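Local atomic coordinates of Mgp-operon protein 3 (Mycoplasma pneumoniae, PDB entry 6RJ1), a protein that takes part in cell adhesion as a membrane-bound surface adhesin of a human respiratory pathogen and probably binds host sugars. Residues N777-K783 / S800-R806; R130-L136 / E483-K489; E510-K516 / N527-Q531. All blocks are in the same frame, centred on the assembly; numbering follows the deposited sequence.

Contact 1 (N777-K783 / S800-R806); sequences NFGTGLK and SAVLLVR
Leu782 and Leu803 meet through methyl groups, CD1 of Leu782 lying 3.8 Å from CD2 of Leu803, and the same CD1 also rests 3.9 Å from CB of Ala801. Leu803 reaches this point because its CG sits between the backbone N and the carbonyl carbon (chi1 71°), and the two leucines cross obliquely. Val551, from strand 549-563, packs on both Leu782 and Ala801. The strands beneath run antiparallel: Thr780 N bonds Leu804 O at 2.9 Å, and Lys783 N bonds Val802 O at 3.0 Å. Between these pairs the register slips by one residue, a beta bulge at which Gly781 takes a positive phi. Strands 779-786, 799-805 and 808-815 belong to one antiparallel sheet, consistent with, though not proof of, a propeller blade. On the face bearing Thr780, Val802 and Leu804 touch Tyr865 of strand 862-868. Beyond the strand end, Asn777 OD1 accepts Arg806 N at 3.2 Å, in its carbonyl plane, and also Phe778 N, while ND2 bonds Leu733 O. The Asn777 and Arg806 side chains run alongside in opposing senses, their amide and guanidinium planes 57° apart. A bend at chi3 (74°) turns the guanidinium of Arg806, whose NE forms a salt bridge with Asp769.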
loop_
_atom_site.group_PDB
_atom_site.type_symbol
_atom_site.label_atom_id
_atom_site.label_comp_id
_atom_site.label_asym_id
_atom_site.label_seq_id
_atom_site.Cartn_x
_atom_site.Cartn_y
_atom_site.Cartn_z
ATOM N N ASN A 777 5.046 -7.166 2.740
ATOM C CA ASN A 777 3.650 -7.487 2.975
ATOM C C ASN A 777 2.755 -6.770 1.968
ATOM O O ASN A 777 3.141 -5.753 1.398
ATOM C CB ASN A 777 3.229 -7.235 4.421
ATOM C CG ASN A 777 2.134 -8.168 4.884
ATOM O OD1 ASN A 777 1.519 -8.903 4.110
ATOM N ND2 ASN A 777 1.856 -8.163 6.164
ATOM N N PHE A 778 1.584 -7.340 1.715
ATOM C CA PHE A 778 0.625 -6.819 0.752
ATOM C C PHE A 778 -0.779 -7.020 1.312
ATOM O O PHE A 778 -1.045 -8.030 1.944
ATOM C CB PHE A 778 0.836 -7.547 -0.589
ATOM C CG PHE A 778 -0.279 -7.486 -1.601
ATOM C CD1 PHE A 778 -0.384 -6.417 -2.478
ATOM C CD2 PHE A 778 -1.179 -8.531 -1.727
ATOM C CE1 PHE A 778 -1.392 -6.378 -3.438
ATOM C CE2 PHE A 778 -2.189 -8.487 -2.688
ATOM C CZ PHE A 778 -2.287 -7.409 -3.537
ATOM N N GLY A 779 -1.645 -6.047 1.090
ATOM C CA GLY A 779 -3.022 -6.076 1.561
ATOM C C GLY A 779 -3.994 -5.772 0.449
ATOM O O GLY A 779 -3.776 -4.842 -0.322
ATOM N N THR A 780 -5.073 -6.558 0.361
ATOM C CA THR A 780 -6.076 -6.436 -0.694
ATOM C C THR A 780 -7.481 -6.827 -0.220
ATOM O O THR A 780 -7.633 -7.579 0.745
ATOM C CB THR A 780 -5.625 -7.281 -1.931
ATOM O OG1 THR A 780 -6.449 -6.995 -3.061
ATOM C CG2 THR A 780 -5.628 -8.787 -1.662
ATOM N N GLY A 781 -8.475 -6.340 -0.950
ATOM C CA GLY A 781 -9.879 -6.674 -0.777
ATOM C C GLY A 781 -10.550 -6.224 0.492
ATOM O O GLY A 781 -11.200 -7.040 1.147
ATOM N N LEU A 782 -10.467 -4.926 0.828
ATOM C CA LEU A 782 -11.181 -4.453 2.009
ATOM C C LEU A 782 -12.691 -4.445 1.728
ATOM O O LEU A 782 -13.129 -3.876 0.723
ATOM C CB LEU A 782 -10.714 -3.079 2.510
ATOM C CG LEU A 782 -11.442 -2.624 3.771
ATOM C CD1 LEU A 782 -10.659 -2.932 5.013
ATOM C CD2 LEU A 782 -11.835 -1.203 3.697
ATOM N N LYS A 783 -13.465 -5.133 2.586
ATOM C CA LYS A 783 -14.914 -5.194 2.482
ATOM C C LYS A 783 -15.527 -5.136 3.859
ATOM O O LYS A 783 -15.168 -5.920 4.741
ATOM C CB LYS A 783 -15.370 -6.474 1.770
ATOM C CG LYS A 783 -16.218 -6.230 0.537
ATOM C CD LYS A 783 -17.657 -5.855 0.823
ATOM C CE LYS A 783 -18.484 -5.888 -0.443
ATOM N NZ LYS A 783 -17.995 -4.926 -1.487
ATOM N N SER A 800 -17.996 -4.991 10.864
ATOM C CA SER A 800 -16.566 -5.187 10.740
ATOM C C SER A 800 -16.156 -5.120 9.293
ATOM O O SER A 800 -16.979 -5.302 8.408
ATOM C CB SER A 800 -16.172 -6.544 11.318
ATOM O OG SER A 800 -16.444 -6.598 12.708
ATOM N N ALA A 801 -14.883 -4.865 9.053
ATOM C CA ALA A 801 -14.318 -4.863 7.714
ATOM C C ALA A 801 -13.233 -5.905 7.705
ATOM O O ALA A 801 -12.532 -6.082 8.706
ATOM C CB ALA A 801 -13.738 -3.506 7.378
ATOM N N VAL A 802 -13.130 -6.649 6.613
ATOM C CA VAL A 802 -12.079 -7.653 6.524
ATOM C C VAL A 802 -11.234 -7.406 5.291
ATOM O O VAL A 802 -11.690 -6.762 4.345
ATOM C CB VAL A 802 -12.539 -9.140 6.653
ATOM C CG1 VAL A 802 -13.291 -9.406 7.959
ATOM C CG2 VAL A 802 -13.340 -9.593 5.444
ATOM N N LEU A 803 -10.001 -7.899 5.317
ATOM C CA LEU A 803 -9.061 -7.812 4.199
ATOM C C LEU A 803 -8.062 -8.958 4.263
ATOM O O LEU A 803 -7.788 -9.507 5.342
ATOM C CB LEU A 803 -8.348 -6.442 4.111
ATOM C CG LEU A 803 -7.311 -6.125 5.177
ATOM C CD1 LEU A 803 -6.067 -5.539 4.561
ATOM C CD2 LEU A 803 -7.886 -5.240 6.256
ATOM N N LEU A 804 -7.534 -9.323 3.100
ATOM C CA LEU A 804 -6.558 -10.392 2.978
ATOM C C LEU A 804 -5.169 -9.794 2.863
ATOM O O LEU A 804 -4.963 -8.803 2.145
ATOM C CB LEU A 804 -6.900 -11.253 1.748
ATOM C CG LEU A 804 -7.607 -12.608 1.982
ATOM C CD1 LEU A 804 -8.737 -12.527 3.009
ATOM C CD2 LEU A 804 -8.148 -13.152 0.691
ATOM N N VAL A 805 -4.235 -10.358 3.630
ATOM C CA VAL A 805 -2.811 -9.997 3.650
ATOM C C VAL A 805 -1.987 -11.268 3.431
ATOM O O VAL A 805 -2.548 -12.370 3.434
ATOM C CB VAL A 805 -2.364 -9.215 4.918
ATOM C CG1 VAL A 805 -2.985 -7.821 4.959
ATOM C CG2 VAL A 805 -2.644 -9.993 6.203
ATOM N N ARG A 806 -0.665 -11.132 3.252
ATOM C CA ARG A 806 0.195 -12.294 3.072
ATOM C C ARG A 806 0.221 -13.111 4.356
ATOM O O ARG A 806 0.587 -12.591 5.420
ATOM C CB ARG A 806 1.608 -11.887 2.658
ATOM C CG ARG A 806 1.663 -11.116 1.354
ATOM C CD ARG A 806 3.086 -10.948 0.881
ATOM N NE ARG A 806 3.641 -12.192 0.346
ATOM C CZ ARG A 806 4.883 -12.332 -0.090
ATOM N NH1 ARG A 806 5.733 -11.317 -0.030
ATOM N NH2 ARG A 806 5.291 -13.492 -0.581
#

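Contact 2 (R130-L136 / E483-K489); sequences RKIKLAL and EDQESGK
Lys133 is the centre of the polar pairing: its N donates to Glu486 O at 3.0 Å along an almost straight N-H (176°), and its O accepts Gly488 N, also at 3.0 Å. Glu486, just before strand 487-492, and Gly488 on it flank Ser487, which pairs with Lys133; the Lys133-Ser487 and Leu134-Gly488 bridges define parallel pairing, with short-segment axes 21° apart. This is the seam of a mixed eight-stranded sheet. Here strand 125-135, last of an antiparallel run from the N-terminal part, meets strand 487-492, last of a second antiparallel run that begins with strand 457-461.

Before the seam, the carbonyls of Glu483, Asp484 and Gln485 gather round the guanidinium of Arg130. NH1 makes a weak hydrogen bond of 2.8 Å to Gln485 O, which sits at the edge near the guanidinium plane, whereas Asp484 O lies over one face and Glu483 O approaches obliquely, both at angles too poor for hydrogen bonds. The gathered carbonyl oxygens would be expected to favour the positive charge. Glu486 adds a long salt bridge, OE1 to NH1 at 3.8 Å; the oxygen is well out of the plane, so the attraction is between charges alone. Arg130 reaches the turn because its chain is bent at chi3 (-61°).

Around this polar core, Ile132 lays CG1 against Gln485 O at 3.3 Å and CD1 against Glu483 O, and its side chain also touches Val481 of strand 477-482. On the other face, Lys133 CB lies 3.5 Å from Ser487 CB, while the lysine tip leads off to a salt bridge with Asp110. Farther along, Ala135 CB is 4.0 Å from Ser487 OG, and Lys489 brings its CG to 3.5 Å from Leu136 O.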
loop_
_atom_site.group_PDB
_atom_site.type_symbol
_atom_site.label_atom_id
_atom_site.label_comp_id
_atom_site.label_asym_id
_atom_site.label_seq_id
_atom_site.Cartn_x
_atom_site.Cartn_y
_atom_site.Cartn_z
ATOM N N ARG A 130 -24.230 11.659 -15.695
ATOM C CA ARG A 130 -23.122 12.610 -15.734
ATOM C C ARG A 130 -21.766 11.979 -15.414
ATOM O O ARG A 130 -21.703 10.846 -14.935
ATOM C CB ARG A 130 -23.404 13.806 -14.789
ATOM C CG ARG A 130 -23.667 13.439 -13.320
ATOM C CD ARG A 130 -23.974 14.648 -12.461
ATOM N NE ARG A 130 -22.852 15.591 -12.440
ATOM C CZ ARG A 130 -22.945 16.880 -12.755
ATOM N NH1 ARG A 130 -21.870 17.651 -12.731
ATOM N NH2 ARG A 130 -24.117 17.408 -13.094
ATOM N N LYS A 131 -20.683 12.730 -15.690
ATOM C CA LYS A 131 -19.297 12.349 -15.402
ATOM C C LYS A 131 -18.586 13.431 -14.593
ATOM O O LYS A 131 -18.783 14.622 -14.845
ATOM C CB LYS A 131 -18.511 11.937 -16.668
ATOM C CG LYS A 131 -18.373 12.991 -17.767
ATOM C CD LYS A 131 -17.528 12.461 -18.924
ATOM C CE LYS A 131 -17.022 13.546 -19.847
ATOM N NZ LYS A 131 -18.031 13.933 -20.868
ATOM N N ILE A 132 -17.813 13.013 -13.581
ATOM C CA ILE A 132 -17.054 13.910 -12.705
ATOM C C ILE A 132 -15.568 13.667 -12.970
ATOM O O ILE A 132 -15.073 12.551 -12.769
ATOM C CB ILE A 132 -17.436 13.751 -11.193
ATOM C CG1 ILE A 132 -18.958 13.915 -10.955
ATOM C CG2 ILE A 132 -16.638 14.706 -10.293
ATOM C CD1 ILE A 132 -19.666 12.660 -10.599
ATOM N N LYS A 133 -14.872 14.706 -13.446
ATOM C CA LYS A 133 -13.447 14.658 -13.754
ATOM C C LYS A 133 -12.621 14.591 -12.474
ATOM O O LYS A 133 -12.919 15.275 -11.494
ATOM C CB LYS A 133 -13.063 15.893 -14.571
ATOM C CG LYS A 133 -11.841 15.730 -15.448
ATOM C CD LYS A 133 -11.733 16.964 -16.300
ATOM C CE LYS A 133 -10.577 16.943 -17.248
ATOM N NZ LYS A 133 -9.346 17.470 -16.609
ATOM N N LEU A 134 -11.584 13.755 -12.479
ATOM C CA LEU A 134 -10.706 13.612 -11.326
ATOM C C LEU A 134 -9.476 14.451 -11.594
ATOM O O LEU A 134 -8.504 13.990 -12.186
ATOM C CB LEU A 134 -10.363 12.138 -11.059
ATOM C CG LEU A 134 -11.537 11.194 -10.782
ATOM C CD1 LEU A 134 -11.051 9.781 -10.633
ATOM C CD2 LEU A 134 -12.345 11.628 -9.551
ATOM N N ALA A 135 -9.564 15.724 -11.226
ATOM C CA ALA A 135 -8.503 16.694 -11.425
ATOM C C ALA A 135 -7.289 16.438 -10.533
ATOM O O ALA A 135 -7.428 15.963 -9.402
ATOM C CB ALA A 135 -9.039 18.091 -11.190
ATOM N N LEU A 136 -6.094 16.753 -11.065
ATOM C CA LEU A 136 -4.804 16.650 -10.398
ATOM C C LEU A 136 -4.844 17.420 -9.052
ATOM O O LEU A 136 -5.513 18.461 -8.978
ATOM C CB LEU A 136 -3.743 17.324 -11.293
ATOM C CG LEU A 136 -2.772 16.490 -12.151
ATOM C CD1 LEU A 136 -2.616 15.069 -11.695
ATOM C CD2 LEU A 136 -3.057 16.636 -13.604
ATOM N N GLU A 483 -21.155 14.592 -6.342
ATOM C CA GLU A 483 -21.876 13.998 -7.469
ATOM C C GLU A 483 -22.304 15.122 -8.436
ATOM O O GLU A 483 -22.173 14.985 -9.651
ATOM C CB GLU A 483 -23.101 13.247 -6.933
ATOM C CG GLU A 483 -23.673 12.215 -7.885
ATOM C CD GLU A 483 -24.918 11.499 -7.395
ATOM O OE1 GLU A 483 -25.520 10.757 -8.205
ATOM O OE2 GLU A 483 -25.298 11.680 -6.213
ATOM N N ASP A 484 -22.755 16.249 -7.866
ATOM C CA ASP A 484 -23.208 17.460 -8.539
ATOM C C ASP A 484 -22.093 18.211 -9.291
ATOM O O ASP A 484 -22.407 18.949 -10.231
ATOM C CB ASP A 484 -23.855 18.399 -7.502
ATOM C CG ASP A 484 -22.960 18.694 -6.303
ATOM O OD1 ASP A 484 -22.675 17.751 -5.522
ATOM O OD2 ASP A 484 -22.540 19.865 -6.147
ATOM N N GLN A 485 -20.814 18.072 -8.846
ATOM C CA GLN A 485 -19.638 18.750 -9.425
ATOM C C GLN A 485 -19.284 18.258 -10.837
ATOM O O GLN A 485 -19.617 17.131 -11.196
ATOM C CB GLN A 485 -18.410 18.589 -8.509
ATOM C CG GLN A 485 -18.425 19.444 -7.239
ATOM C CD GLN A 485 -17.098 19.440 -6.492
ATOM O OE1 GLN A 485 -16.404 18.414 -6.370
ATOM N NE2 GLN A 485 -16.721 20.596 -5.952
ATOM N N GLU A 486 -18.604 19.105 -11.629
ATOM C CA GLU A 486 -18.144 18.787 -12.988
ATOM C C GLU A 486 -16.769 18.119 -12.917
ATOM O O GLU A 486 -16.422 17.307 -13.777
ATOM C CB GLU A 486 -18.040 20.065 -13.839
ATOM C CG GLU A 486 -19.363 20.570 -14.394
ATOM C CD GLU A 486 -19.743 20.042 -15.765
ATOM O OE1 GLU A 486 -20.117 18.851 -15.867
ATOM O OE2 GLU A 486 -19.691 20.830 -16.735
ATOM N N SER A 487 -15.980 18.502 -11.902
ATOM C CA SER A 487 -14.630 18.016 -11.634
ATOM C C SER A 487 -14.291 18.209 -10.148
ATOM O O SER A 487 -15.041 18.860 -9.418
ATOM C CB SER A 487 -13.614 18.729 -12.531
ATOM O OG SER A 487 -12.716 19.584 -11.837
ATOM N N GLY A 488 -13.165 17.644 -9.728
ATOM C CA GLY A 488 -12.688 17.755 -8.360
ATOM C C GLY A 488 -11.225 17.413 -8.238
ATOM O O GLY A 488 -10.788 16.388 -8.764
ATOM N N LYS A 489 -10.457 18.282 -7.560
ATOM C CA LYS A 489 -9.023 18.103 -7.312
ATOM C C LYS A 489 -8.841 17.072 -6.214
ATOM O O LYS A 489 -9.727 16.914 -5.361
ATOM C CB LYS A 489 -8.362 19.419 -6.879
ATOM C CG LYS A 489 -8.242 20.466 -7.973
ATOM C CD LYS A 489 -7.897 21.821 -7.386
ATOM C CE LYS A 489 -7.859 22.875 -8.458
ATOM N NZ LYS A 489 -7.341 24.165 -7.947
#

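Contact 3 (E510-K516 / N527-Q531); sequences ENQLGFK and NLKAQ
Gly514 is the first residue to leave helical angles after helix 503-511, with a positive phi of 164°, and its CA comes within 5.3 Å of the CA of Asn527, so the chain past the helix end is brought up against the segment 527-531. That segment opens with an Asx motif: Asn527 OD1 accepts Ala530 N at 2.9 Å, and residues 528-530 have helical backbone angles but lack a regular helix's hydrogen bonding.

The same amide also grips the outgoing chain. With CG between the backbone N and the carbonyl carbon (chi1 69°), Asn527 turns ND2 toward Phe515 O, giving a bond of 3.1 Å with the acceptor only 5° out of the amide plane. ND2 has a second acceptor in Ile650 O on strand 650-654, so one amide group ties together the turn, the post-helical chain and the neighbouring sheet.

Lys529 makes the second polar link. Its chain, extended beyond CG, passes Glu510 O near the helix end, 3.5 Å from CG, and Gly514 O beyond it, and delivers NZ to Asn511 OD1 at 3.0 Å. The ammonium stands above the carbonyl plane of that amide instead of on a lone pair. A water accepts from NZ and donates to Asn511 O, forming a second route to the same residue. A positive group beside Glu510 and Asn511 is probably favoured by the helix dipole. Next to it, Leu513 CD2 meets Leu528 CD1 in a loose methyl contact, and Leu513 also touches Ala559 of strand 549-563. Toward solvent, the exposed Lys516 packs its methylenes on those of Lys529, CB of Lys516 being 3.9 Å from CD of Lys529, while CD of Lys516 lies 3.4 Å from Lys529 O.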
loop_
_atom_site.group_PDB
_atom_site.type_symbol
_atom_site.label_atom_id
_atom_site.label_comp_id
_atom_site.label_asym_id
_atom_site.label_seq_id
_atom_site.Cartn_x
_atom_site.Cartn_y
_atom_site.Cartn_z
ATOM N N GLU A 510 6.887 10.224 11.370
ATOM C CA GLU A 510 7.243 11.599 11.018
ATOM C C GLU A 510 8.710 11.940 11.215
ATOM O O GLU A 510 9.243 12.728 10.434
ATOM C CB GLU A 510 6.354 12.605 11.753
ATOM C CG GLU A 510 4.932 12.678 11.206
ATOM C CD GLU A 510 4.024 13.721 11.836
ATOM O OE1 GLU A 510 4.353 14.233 12.932
ATOM O OE2 GLU A 510 2.973 14.024 11.227
ATOM N N ASN A 511 9.364 11.375 12.241
ATOM C CA ASN A 511 10.777 11.661 12.496
ATOM C C ASN A 511 11.678 11.064 11.431
ATOM O O ASN A 511 12.718 11.635 11.113
ATOM C CB ASN A 511 11.206 11.241 13.907
ATOM C CG ASN A 511 10.606 12.086 14.996
ATOM O OD1 ASN A 511 9.938 13.104 14.743
ATOM N ND2 ASN A 511 10.812 11.674 16.240
ATOM N N GLN A 512 11.258 9.944 10.844
ATOM C CA GLN A 512 12.035 9.295 9.799
ATOM C C GLN A 512 11.788 9.930 8.421
ATOM O O GLN A 512 12.517 9.611 7.487
ATOM C CB GLN A 512 11.818 7.770 9.807
ATOM C CG GLN A 512 13.115 7.020 9.559
ATOM C CD GLN A 512 13.082 5.577 9.972
ATOM O OE1 GLN A 512 13.291 4.682 9.152
ATOM N NE2 GLN A 512 12.865 5.319 11.258
ATOM N N LEU A 513 10.813 10.876 8.308
ATOM C CA LEU A 513 10.492 11.558 7.051
ATOM C C LEU A 513 11.634 12.424 6.564
ATOM O O LEU A 513 11.791 12.618 5.362
ATOM C CB LEU A 513 9.194 12.386 7.145
ATOM C CG LEU A 513 7.849 11.629 7.234
ATOM C CD1 LEU A 513 6.709 12.582 7.533
ATOM C CD2 LEU A 513 7.527 10.884 5.948
ATOM N N GLY A 514 12.424 12.940 7.495
ATOM C CA GLY A 514 13.562 13.784 7.171
ATOM C C GLY A 514 14.093 14.576 8.342
ATOM O O GLY A 514 13.671 14.380 9.486
ATOM N N PHE A 515 15.018 15.488 8.041
ATOM C CA PHE A 515 15.679 16.339 9.020
ATOM C C PHE A 515 15.017 17.708 9.185
ATOM O O PHE A 515 14.739 18.414 8.211
ATOM C CB PHE A 515 17.173 16.475 8.678
ATOM C CG PHE A 515 17.977 17.381 9.574
ATOM C CD1 PHE A 515 18.460 16.927 10.798
ATOM C CD2 PHE A 515 18.287 18.677 9.179
ATOM C CE1 PHE A 515 19.214 17.762 11.624
ATOM C CE2 PHE A 515 19.044 19.515 10.007
ATOM C CZ PHE A 515 19.514 19.045 11.216
ATOM N N LYS A 516 14.818 18.083 10.442
ATOM C CA LYS A 516 14.248 19.358 10.840
ATOM C C LYS A 516 15.038 19.897 12.046
ATOM O O LYS A 516 15.302 19.155 13.002
ATOM C CB LYS A 516 12.759 19.187 11.174
ATOM C CG LYS A 516 12.016 20.494 11.327
ATOM C CD LYS A 516 10.543 20.257 11.623
ATOM C CE LYS A 516 9.714 21.468 11.245
ATOM N NZ LYS A 516 9.922 22.627 12.153
ATOM N N ASN A 527 12.879 17.839 2.450
ATOM C CA ASN A 527 12.110 16.712 3.021
ATOM C C ASN A 527 10.784 17.131 3.676
ATOM O O ASN A 527 10.687 18.254 4.189
ATOM C CB ASN A 527 12.949 15.934 4.028
ATOM C CG ASN A 527 13.242 16.699 5.301
ATOM O OD1 ASN A 527 12.390 16.840 6.187
ATOM N ND2 ASN A 527 14.457 17.191 5.431
ATOM N N LEU A 528 9.796 16.210 3.708
ATOM C CA LEU A 528 8.459 16.427 4.266
ATOM C C LEU A 528 8.413 16.947 5.708
ATOM O O LEU A 528 7.551 17.783 6.006
ATOM C CB LEU A 528 7.609 15.163 4.158
ATOM C CG LEU A 528 7.200 14.740 2.747
ATOM C CD1 LEU A 528 7.210 13.255 2.615
ATOM C CD2 LEU A 528 5.868 15.311 2.349
ATOM N N LYS A 529 9.309 16.466 6.603
ATOM C CA LYS A 529 9.310 16.916 8.005
ATOM C C LYS A 529 9.626 18.405 8.133
ATOM O O LYS A 529 8.929 19.126 8.866
ATOM C CB LYS A 529 10.245 16.079 8.889
ATOM C CG LYS A 529 9.858 16.140 10.360
ATOM C CD LYS A 529 10.970 15.693 11.271
ATOM C CE LYS A 529 10.528 15.775 12.701
ATOM N NZ LYS A 529 11.606 15.373 13.631
ATOM N N ALA A 530 10.651 18.866 7.389
ATOM C CA ALA A 530 11.093 20.261 7.350
ATOM C C ALA A 530 9.994 21.171 6.798
ATOM O O ALA A 530 9.931 22.342 7.180
ATOM C CB ALA A 530 12.344 20.385 6.497
ATOM N N GLN A 531 9.119 20.629 5.914
ATOM C CA GLN A 531 8.018 21.384 5.300
ATOM C C GLN A 531 6.718 21.334 6.127
ATOM O O GLN A 531 5.722 21.965 5.758
ATOM C CB GLN A 531 7.782 20.933 3.845
ATOM C CG GLN A 531 9.045 20.869 2.981
ATOM C CD GLN A 531 9.889 22.117 3.017
ATOM O OE1 GLN A 531 9.418 23.221 2.737
ATOM N NE2 GLN A 531 11.159 21.963 3.371
HETATM O O HOH W 1 14.035 13.869 12.306
#

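In the fold
Contact 1 is the most interior, its centre about 11 Å from the centre of the chain, with nearly all its residues buried; contacts 3 and 2 lie farther out, about 21 and 25 Å away, and each includes solvent-exposed residues. None touches another: the nearest atoms stay about 16 to 18 Å apart. Contacts 1 and 2 both join strands, antiparallel and close in sequence in the former, parallel and over 340 residues apart in the latter, whereas contact 3 closes a short loop through side-chain bonds. Contacts 1 and 3 both pack against strand 549-563. Contact 1 adds leucine packing and a buried arginine; in contacts 2 and 3 arginine or lysine chains meet carbonyls nearer the surface.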